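Local coordinates for protein aromatic-amino-acid:2-oxoglutarate transaminase (PDB 6HND) that binds pyridoxal 5'-phosphate and probably transfers amino groups from aromatic amino acids, and perhaps 2-aminoadipate, to oxo acids such as 2-oxoglutarate, at residues 46-51 with 113-118; 60-65 with 106-111; 187-192 with 208-213. One frame throughout, in Å; residues are numbered along the deposited sequence.

Contact 1 of 3, residues 46-51 with 113-118; sequences PNHGFF and SRHTTD
One guanidinium nitrogen, Arg114 NH1, serves two acceptors of His48. It donates to the backbone oxygen His48 O at 2.9 Å and to the ring nitrogen His48 ND1 at 3.1 Å. ND1 is met in the plane of its ring; as the acceptor it would carry no proton, consistent with a neutral ring protonated at NE2. NH1 stands above the plane of the His48 carbonyl, and Phe51 N donates to the same oxygen from the opposite face, closing the 3-10 turn 48-50. While Arg114 takes the edge of the imidazole, His115 turns its own edge toward a face of the His48 ring in an offset edge-to-face pair, with His115 NE2 3.6 Å from His48 CE1 and the planes at 88°.

A bend at chi3 (-70°) turns the end of Arg114 toward the turn. There Arg114 NH2 donates to a water at 2.8 Å, which lies 2.7 Å from Phe51 O and can donate to it, though other acceptors compete for its protons; the stronger partner of NH2 is Asp54, in a salt bridge. Further out, Asn47 OD1 accepts from Gly49 N in an Asx turn. Asn47 ND2 reaches Leu495 O and Asn497 of the second subunit, and Phe50 stacks on Tyr406 of that subunit. The arrangement is an N-terminal loop at the dimer interface, the side chain of Phe51 about 11 Å from a bound pyridoxal phosphate.

Contact 2 of 3, residues 60-65 with 106-111; sequences LVDYPF and PQSTVH
Leu60 N donates to Ser108 O at 2.9 Å in a nearly straight bond (167° at the hydrogen), the shortest polar link between 60-65 and 106-111. It belongs to a sheet that has two antiparallel strands within this chain, 53-60 and 109-113, and backbone bonding between Val58 and Val110 continues the pairing further along. The pairing is one-sided at this point: Ser108 N lies 4.4 Å from Leu60 O, too far to return the bond.

A side chain takes over that acceptor instead. Gln107 NE2 donates to Leu60 O at 3.1 Å, with the oxygen close to the plane of the Gln107 amide while the nitrogen stands above the plane of the Leu60 carbonyl. With CG anti to its own backbone N (chi1 -174°) and the chain fully extended beyond, Gln107 reaches across to the Leu60 carbonyl. Its CG also passes 3.4 Å from Leu60 O. Both polar backbone atoms of Leu60 are therefore engaged by consecutive residues, the amide by main chain and the carbonyl by side chain.

Ser108 OG lies 3.0 Å from Asp62 OD1, a possible hydrogen bond, since a second acceptor is also within range of the hydroxyl. This pair links Ser108 to the loop that follows strand 53-60.

Leu60 also joins an antiparallel ladder with a strand of the second subunit, so the sheet crosses the dimer interface, and its side chain packs on Ile53 of that subunit. Within its own chain Leu60 rests on Val384 and Asn388 of helix 375-388. Asn388 also touches Val110, whose CG2 meets Leu60 CD1 at 3.9 Å.

Contact 3 of 3, residues 187-192 with 208-213; sequences EEFTFS and VKINFD. With K (potassium ion), chain G; PLP (pyridoxal-5'-phosphate), chain E.
Glu188 holds its CG between the backbone N and the carbonyl carbon (chi1 67°) and runs extended from there, which carries its carboxylate across to the backbone of 208-213. Glu188 OE2 accepts from Ile210 N at 2.7 Å in an almost straight bond (173°), the amide coming from above the carboxylate plane. At the other end of the same residue, Glu188 N donates to Val208 O at 3.0 Å. Glu188 thus binds either side of Lys209, just beyond the parallel bridge Glu187-Val208 that ends the pairing of strands 183-187 and 204-208.

Phe189 and Phe212 close the apolar side. Phe189 CE2 comes 3.6 Å from Phe212 CZ, at the edge of the Phe212 ring, and the planes are turned 82° apart. Ile210 sets CD1 at the edge of the Phe189 ring, 4.2 Å from Phe189 CD2, and lays CG2 over a face of Phe212. Phe488 contacts both phenyl rings.

Past the ends of these parallel strands the chain supplies Phe191 to the cofactor pocket, as in fold-type I aminotransferases, its CE2 3.4 Å from C6 of pyridoxal phosphate, whereas Asp213 OD2 binds a potassium ion at 2.8 Å together with Asp215. The buried Glu188 carboxylate, bonded to Ile210 N through OE2 and to Arg485 and Ser482 through OE1, is probably ionised, its charge balanced at least in part by Arg485.

Contacts 1 and 2 belong to the N-terminal arm: 60-65 continues from strand 53-60, and strand 109-113 leads from 106-111 into 113-118, so one sheet joins them although their centres lie 25 Å apart. Both are partly buried and touch the second subunit. Contact 3 is a buried core contact on the opposite side of the chain's centre, at the edge of the seven-stranded sheet, and meets no other protein chain. Chemistry follows place: arginine, imidazoles and water in contact 1, a one-sided backbone pairing supplemented by a side-chain amide in contact 2, and a carboxylate on backbone amide beside phenyl rings in contact 3.

Contact 1 of 3, residues 46-51 with 113-118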
# COMPACT_ATOMS: atom_id res chain seq x y z
N PRO B 46 -14.24 -11.54 8.93
CA PRO B 46 -15.52 -11.24 9.53
C PRO B 46 -16.52 -11.31 8.39
O PRO B 46 -16.25 -10.79 7.32
CB PRO B 46 -15.38 -9.86 10.14
CG PRO B 46 -13.91 -9.54 10.02
CD PRO B 46 -13.37 -10.37 8.88
N ASN B 47 -17.65 -11.97 8.64
CA ASN B 47 -18.87 -11.89 7.80
C ASN B 47 -19.19 -10.42 7.49
O ASN B 47 -19.04 -9.61 8.39
CB ASN B 47 -20.06 -12.53 8.49
CG ASN B 47 -21.22 -12.70 7.54
OD1 ASN B 47 -22.02 -11.76 7.37
ND2 ASN B 47 -21.29 -13.86 6.91
N HIS B 48 -19.65 -10.10 6.27
CA HIS B 48 -19.99 -8.72 5.85
C HIS B 48 -21.03 -8.08 6.78
O HIS B 48 -21.08 -6.84 6.79
CB HIS B 48 -20.43 -8.68 4.38
CG HIS B 48 -21.72 -9.38 4.11
ND1 HIS B 48 -22.95 -8.78 4.32
CD2 HIS B 48 -21.96 -10.64 3.67
CE1 HIS B 48 -23.89 -9.65 4.04
NE2 HIS B 48 -23.31 -10.80 3.63
N GLY B 49 -21.81 -8.85 7.55
CA GLY B 49 -22.80 -8.30 8.50
C GLY B 49 -22.16 -7.40 9.57
O GLY B 49 -22.86 -6.52 10.13
N PHE B 50 -20.88 -7.63 9.87
CA PHE B 50 -20.09 -6.84 10.83
C PHE B 50 -19.70 -5.46 10.28
O PHE B 50 -19.30 -4.62 11.08
CB PHE B 50 -18.82 -7.61 11.19
CG PHE B 50 -19.06 -8.80 12.09
CD1 PHE B 50 -19.52 -8.62 13.38
CD2 PHE B 50 -18.83 -10.08 11.64
CE1 PHE B 50 -19.73 -9.70 14.23
CE2 PHE B 50 -19.05 -11.17 12.48
CZ PHE B 50 -19.50 -10.98 13.77
N PHE B 51 -19.76 -5.22 8.98
CA PHE B 51 -19.23 -3.98 8.37
C PHE B 51 -20.17 -2.81 8.67
O PHE B 51 -21.37 -2.91 8.44
CB PHE B 51 -19.07 -4.12 6.85
CG PHE B 51 -18.21 -5.25 6.37
CD1 PHE B 51 -17.30 -5.88 7.21
CD2 PHE B 51 -18.31 -5.67 5.06
CE1 PHE B 51 -16.51 -6.91 6.73
CE2 PHE B 51 -17.51 -6.69 4.58
CZ PHE B 51 -16.60 -7.31 5.41
N SER B 113 -24.10 -0.75 -3.55
CA SER B 113 -24.94 -1.57 -2.63
C SER B 113 -24.09 -2.67 -1.98
O SER B 113 -23.00 -3.02 -2.51
CB SER B 113 -26.14 -2.13 -3.37
OG SER B 113 -25.73 -2.86 -4.53
N ARG B 114 -24.60 -3.24 -0.89
CA ARG B 114 -23.98 -4.39 -0.20
C ARG B 114 -23.76 -5.52 -1.21
O ARG B 114 -22.66 -6.11 -1.18
CB ARG B 114 -24.82 -4.84 0.99
CG ARG B 114 -24.18 -5.93 1.84
CD ARG B 114 -25.09 -6.35 2.98
NE ARG B 114 -25.21 -5.29 3.99
CZ ARG B 114 -24.36 -5.07 5.00
NH1 ARG B 114 -23.33 -5.87 5.20
NH2 ARG B 114 -24.57 -4.06 5.82
N HIS B 115 -24.73 -5.77 -2.09
CA HIS B 115 -24.73 -6.96 -2.99
C HIS B 115 -25.02 -6.55 -4.42
O HIS B 115 -25.91 -5.71 -4.61
CB HIS B 115 -25.78 -8.02 -2.56
CG HIS B 115 -25.58 -8.54 -1.18
ND1 HIS B 115 -24.57 -9.44 -0.87
CD2 HIS B 115 -26.24 -8.30 -0.03
CE1 HIS B 115 -24.66 -9.75 0.40
NE2 HIS B 115 -25.65 -9.06 0.95
N THR B 116 -24.32 -7.17 -5.38
CA THR B 116 -24.57 -7.02 -6.83
C THR B 116 -24.37 -8.37 -7.51
O THR B 116 -23.59 -9.18 -6.98
CB THR B 116 -23.64 -5.96 -7.42
OG1 THR B 116 -24.22 -5.54 -8.65
CG2 THR B 116 -22.23 -6.48 -7.63
N THR B 117 -25.03 -8.59 -8.65
CA THR B 117 -24.79 -9.74 -9.57
C THR B 117 -24.26 -9.22 -10.92
O THR B 117 -24.13 -10.03 -11.86
CB THR B 117 -26.08 -10.55 -9.74
OG1 THR B 117 -27.10 -9.65 -10.19
CG2 THR B 117 -26.54 -11.21 -8.46
N ASP B 118 -24.00 -7.92 -11.04
CA ASP B 118 -23.40 -7.35 -12.27
C ASP B 118 -21.91 -7.67 -12.24
O ASP B 118 -21.19 -7.14 -11.40
CB ASP B 118 -23.67 -5.85 -12.37
CG ASP B 118 -23.13 -5.25 -13.66
OD1 ASP B 118 -22.22 -5.86 -14.25
OD2 ASP B 118 -23.62 -4.19 -14.06
O HOH W 1 -23.33 -4.74 8.18

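Contact 2 of 3, residues 60-65 with 106-111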
# COMPACT_ATOMS: atom_id res chain seq x y z
N LEU B 60 -20.96 12.96 -8.46
CA LEU B 60 -19.91 13.27 -9.45
C LEU B 60 -20.16 14.62 -10.12
O LEU B 60 -21.26 15.19 -10.00
CB LEU B 60 -19.89 12.16 -10.50
CG LEU B 60 -19.72 10.75 -9.95
CD1 LEU B 60 -20.07 9.75 -11.03
CD2 LEU B 60 -18.30 10.51 -9.44
N VAL B 61 -19.12 15.12 -10.77
CA VAL B 61 -19.19 16.26 -11.71
C VAL B 61 -19.27 15.66 -13.11
O VAL B 61 -18.89 14.49 -13.25
CB VAL B 61 -18.00 17.21 -11.54
CG1 VAL B 61 -17.97 17.76 -10.13
CG2 VAL B 61 -16.65 16.57 -11.88
N ASP B 62 -19.80 16.41 -14.07
CA ASP B 62 -19.92 15.99 -15.49
C ASP B 62 -18.67 16.45 -16.26
O ASP B 62 -18.31 15.80 -17.26
CB ASP B 62 -21.20 16.55 -16.10
CG ASP B 62 -22.40 16.00 -15.38
OD1 ASP B 62 -22.51 14.75 -15.32
OD2 ASP B 62 -23.15 16.81 -14.84
N TYR B 63 -18.04 17.52 -15.79
CA TYR B 63 -16.84 18.11 -16.44
C TYR B 63 -15.99 18.73 -15.34
O TYR B 63 -16.51 19.17 -14.30
CB TYR B 63 -17.25 19.09 -17.56
CG TYR B 63 -18.20 20.18 -17.13
CD1 TYR B 63 -17.72 21.38 -16.60
CD2 TYR B 63 -19.57 20.03 -17.24
CE1 TYR B 63 -18.58 22.37 -16.17
CE2 TYR B 63 -20.45 21.02 -16.82
CZ TYR B 63 -19.95 22.19 -16.27
OH TYR B 63 -20.80 23.18 -15.84
N PRO B 64 -14.65 18.75 -15.53
CA PRO B 64 -13.76 19.40 -14.58
C PRO B 64 -14.22 20.83 -14.31
O PRO B 64 -14.58 21.51 -15.26
CB PRO B 64 -12.37 19.40 -15.26
CG PRO B 64 -12.47 18.36 -16.38
CD PRO B 64 -13.94 18.11 -16.65
N PHE B 65 -14.16 21.26 -13.04
CA PHE B 65 -14.46 22.63 -12.56
C PHE B 65 -15.97 22.92 -12.59
O PHE B 65 -16.29 24.07 -12.36
CB PHE B 65 -13.65 23.67 -13.33
CG PHE B 65 -12.18 23.45 -13.12
CD1 PHE B 65 -11.54 23.98 -12.01
CD2 PHE B 65 -11.45 22.63 -13.96
CE1 PHE B 65 -10.20 23.73 -11.77
CE2 PHE B 65 -10.11 22.37 -13.72
CZ PHE B 65 -9.49 22.91 -12.62
N PRO B 106 -30.34 16.62 -13.32
CA PRO B 106 -29.91 16.00 -12.06
C PRO B 106 -28.39 15.73 -12.04
O PRO B 106 -27.79 15.46 -13.07
CB PRO B 106 -30.73 14.69 -12.00
CG PRO B 106 -31.94 14.96 -12.88
CD PRO B 106 -31.45 15.90 -13.96
N GLN B 107 -27.79 15.83 -10.85
CA GLN B 107 -26.37 15.49 -10.62
C GLN B 107 -26.19 13.98 -10.87
O GLN B 107 -27.09 13.19 -10.53
CB GLN B 107 -25.95 15.88 -9.21
CG GLN B 107 -24.47 15.67 -8.97
CD GLN B 107 -24.03 15.98 -7.57
OE1 GLN B 107 -24.84 16.13 -6.65
NE2 GLN B 107 -22.72 16.05 -7.40
N SER B 108 -25.07 13.62 -11.49
CA SER B 108 -24.65 12.22 -11.71
C SER B 108 -24.26 11.63 -10.36
O SER B 108 -23.52 12.30 -9.61
CB SER B 108 -23.53 12.12 -12.69
OG SER B 108 -23.97 12.48 -13.99
N THR B 109 -24.80 10.46 -10.04
CA THR B 109 -24.53 9.75 -8.78
C THR B 109 -24.43 8.24 -9.08
O THR B 109 -25.18 7.73 -9.93
CB THR B 109 -25.54 10.17 -7.71
OG1 THR B 109 -25.24 9.41 -6.53
CG2 THR B 109 -26.98 9.98 -8.15
N VAL B 110 -23.51 7.57 -8.43
CA VAL B 110 -23.40 6.09 -8.47
C VAL B 110 -23.73 5.57 -7.06
O VAL B 110 -23.19 6.09 -6.07
CB VAL B 110 -22.00 5.68 -8.96
CG1 VAL B 110 -21.78 4.18 -8.96
CG2 VAL B 110 -21.74 6.26 -10.34
N HIS B 111 -24.62 4.59 -6.98
CA HIS B 111 -24.98 3.91 -5.72
C HIS B 111 -24.23 2.57 -5.65
O HIS B 111 -24.33 1.75 -6.60
CB HIS B 111 -26.50 3.73 -5.63
CG HIS B 111 -26.93 3.09 -4.36
ND1 HIS B 111 -27.10 3.83 -3.22
CD2 HIS B 111 -27.16 1.79 -4.05
CE1 HIS B 111 -27.46 3.01 -2.23
NE2 HIS B 111 -27.50 1.75 -2.72

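Contact 3 of 3, residues 187-192 with 208-213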
# COMPACT_ATOMS: atom_id res chain seq x y z
N GLU B 187 17.03 8.46 -17.38
CA GLU B 187 17.05 9.85 -17.95
C GLU B 187 17.70 10.79 -16.93
O GLU B 187 17.29 10.77 -15.78
CB GLU B 187 15.64 10.26 -18.37
CG GLU B 187 15.11 9.43 -19.52
CD GLU B 187 13.61 9.40 -19.73
OE1 GLU B 187 12.88 9.57 -18.74
OE2 GLU B 187 13.18 9.10 -20.88
N GLU B 188 18.68 11.58 -17.37
CA GLU B 188 19.58 12.39 -16.51
C GLU B 188 18.76 13.37 -15.67
O GLU B 188 19.22 13.66 -14.57
CB GLU B 188 20.63 13.15 -17.31
CG GLU B 188 20.10 14.25 -18.21
CD GLU B 188 21.22 15.03 -18.90
OE1 GLU B 188 22.31 15.18 -18.26
OE2 GLU B 188 21.02 15.50 -20.07
N PHE B 189 17.63 13.87 -16.19
CA PHE B 189 16.57 14.54 -15.39
C PHE B 189 15.38 13.59 -15.36
O PHE B 189 14.97 13.11 -16.46
CB PHE B 189 16.17 15.92 -15.93
CG PHE B 189 17.36 16.83 -16.07
CD1 PHE B 189 17.82 17.57 -14.99
CD2 PHE B 189 18.04 16.93 -17.28
CE1 PHE B 189 18.93 18.37 -15.11
CE2 PHE B 189 19.16 17.73 -17.38
CZ PHE B 189 19.62 18.43 -16.30
N THR B 190 14.89 13.30 -14.16
CA THR B 190 13.91 12.21 -13.96
C THR B 190 12.96 12.52 -12.80
O THR B 190 13.09 13.59 -12.13
CB THR B 190 14.67 10.88 -13.78
OG1 THR B 190 13.77 9.78 -13.96
CG2 THR B 190 15.32 10.75 -12.43
N PHE B 191 12.01 11.62 -12.61
CA PHE B 191 11.18 11.47 -11.39
C PHE B 191 12.09 10.90 -10.29
O PHE B 191 12.23 9.68 -10.18
CB PHE B 191 9.95 10.64 -11.74
CG PHE B 191 8.98 10.48 -10.60
CD1 PHE B 191 8.33 11.59 -10.09
CD2 PHE B 191 8.74 9.24 -10.03
CE1 PHE B 191 7.45 11.45 -9.03
CE2 PHE B 191 7.86 9.11 -8.97
CZ PHE B 191 7.21 10.22 -8.48
N SER B 192 12.70 11.82 -9.54
CA SER B 192 13.62 11.60 -8.38
C SER B 192 13.22 10.41 -7.50
O SER B 192 14.08 9.63 -7.13
CB SER B 192 13.72 12.86 -7.54
OG SER B 192 14.49 13.83 -8.22
N VAL B 208 21.35 9.05 -18.53
CA VAL B 208 21.26 9.06 -20.02
C VAL B 208 20.94 10.50 -20.42
O VAL B 208 19.85 11.00 -20.03
CB VAL B 208 20.18 8.07 -20.52
CG1 VAL B 208 19.79 8.32 -21.96
CG2 VAL B 208 20.60 6.61 -20.34
N LYS B 209 21.83 11.15 -21.18
CA LYS B 209 21.72 12.59 -21.52
C LYS B 209 20.41 12.85 -22.27
O LYS B 209 19.96 12.02 -23.06
CB LYS B 209 22.89 13.08 -22.39
CG LYS B 209 24.26 12.94 -21.75
CD LYS B 209 25.35 13.75 -22.45
CE LYS B 209 26.75 13.35 -22.01
NZ LYS B 209 27.76 14.28 -22.57
N ILE B 210 19.80 14.00 -21.98
CA ILE B 210 18.60 14.49 -22.68
C ILE B 210 19.05 15.57 -23.64
O ILE B 210 19.86 16.42 -23.26
CB ILE B 210 17.58 15.01 -21.66
CG1 ILE B 210 16.83 13.84 -21.03
CG2 ILE B 210 16.64 16.02 -22.32
CD1 ILE B 210 16.04 14.25 -19.83
N ASN B 211 18.55 15.50 -24.87
CA ASN B 211 18.75 16.56 -25.89
C ASN B 211 17.70 17.65 -25.61
O ASN B 211 16.52 17.30 -25.53
CB ASN B 211 18.70 15.90 -27.27
CG ASN B 211 18.52 16.89 -28.41
OD1 ASN B 211 18.97 18.02 -28.31
ND2 ASN B 211 17.86 16.47 -29.48
N PHE B 212 18.11 18.92 -25.51
CA PHE B 212 17.25 20.08 -25.14
C PHE B 212 16.88 20.95 -26.35
O PHE B 212 16.25 21.99 -26.12
CB PHE B 212 17.94 20.89 -24.04
CG PHE B 212 17.74 20.29 -22.67
CD1 PHE B 212 18.62 19.34 -22.17
CD2 PHE B 212 16.64 20.64 -21.91
CE1 PHE B 212 18.42 18.79 -20.91
CE2 PHE B 212 16.43 20.06 -20.67
CZ PHE B 212 17.32 19.14 -20.17
N ASP B 213 17.16 20.51 -27.59
CA ASP B 213 16.61 21.15 -28.82
C ASP B 213 15.07 21.16 -28.79
O ASP B 213 14.45 20.25 -28.18
CB ASP B 213 17.05 20.41 -30.09
CG ASP B 213 18.54 20.44 -30.40
OD1 ASP B 213 19.29 21.22 -29.74
OD2 ASP B 213 18.96 19.66 -31.32
K K G . 17.39 18.61 -33.32
N1 PLP E . 6.13 9.20 -12.36
C2 PLP E . 6.00 10.40 -12.91
C2A PLP E . 6.79 10.67 -14.14
C3 PLP E . 5.11 11.36 -12.35
O3 PLP E . 4.99 12.59 -12.94
C4 PLP E . 4.37 11.03 -11.18
C4A PLP E . 3.37 12.00 -10.66
C5 PLP E . 4.53 9.74 -10.64
C6 PLP E . 5.42 8.89 -11.26
C5A PLP E . 3.88 9.30 -9.36
O4P PLP E . 2.46 8.98 -9.45
P PLP E . 1.69 8.39 -8.16
O1P PLP E . 2.67 7.47 -7.43
O2P PLP E . 0.49 7.71 -8.82
O3P PLP E . 1.30 9.56 -7.31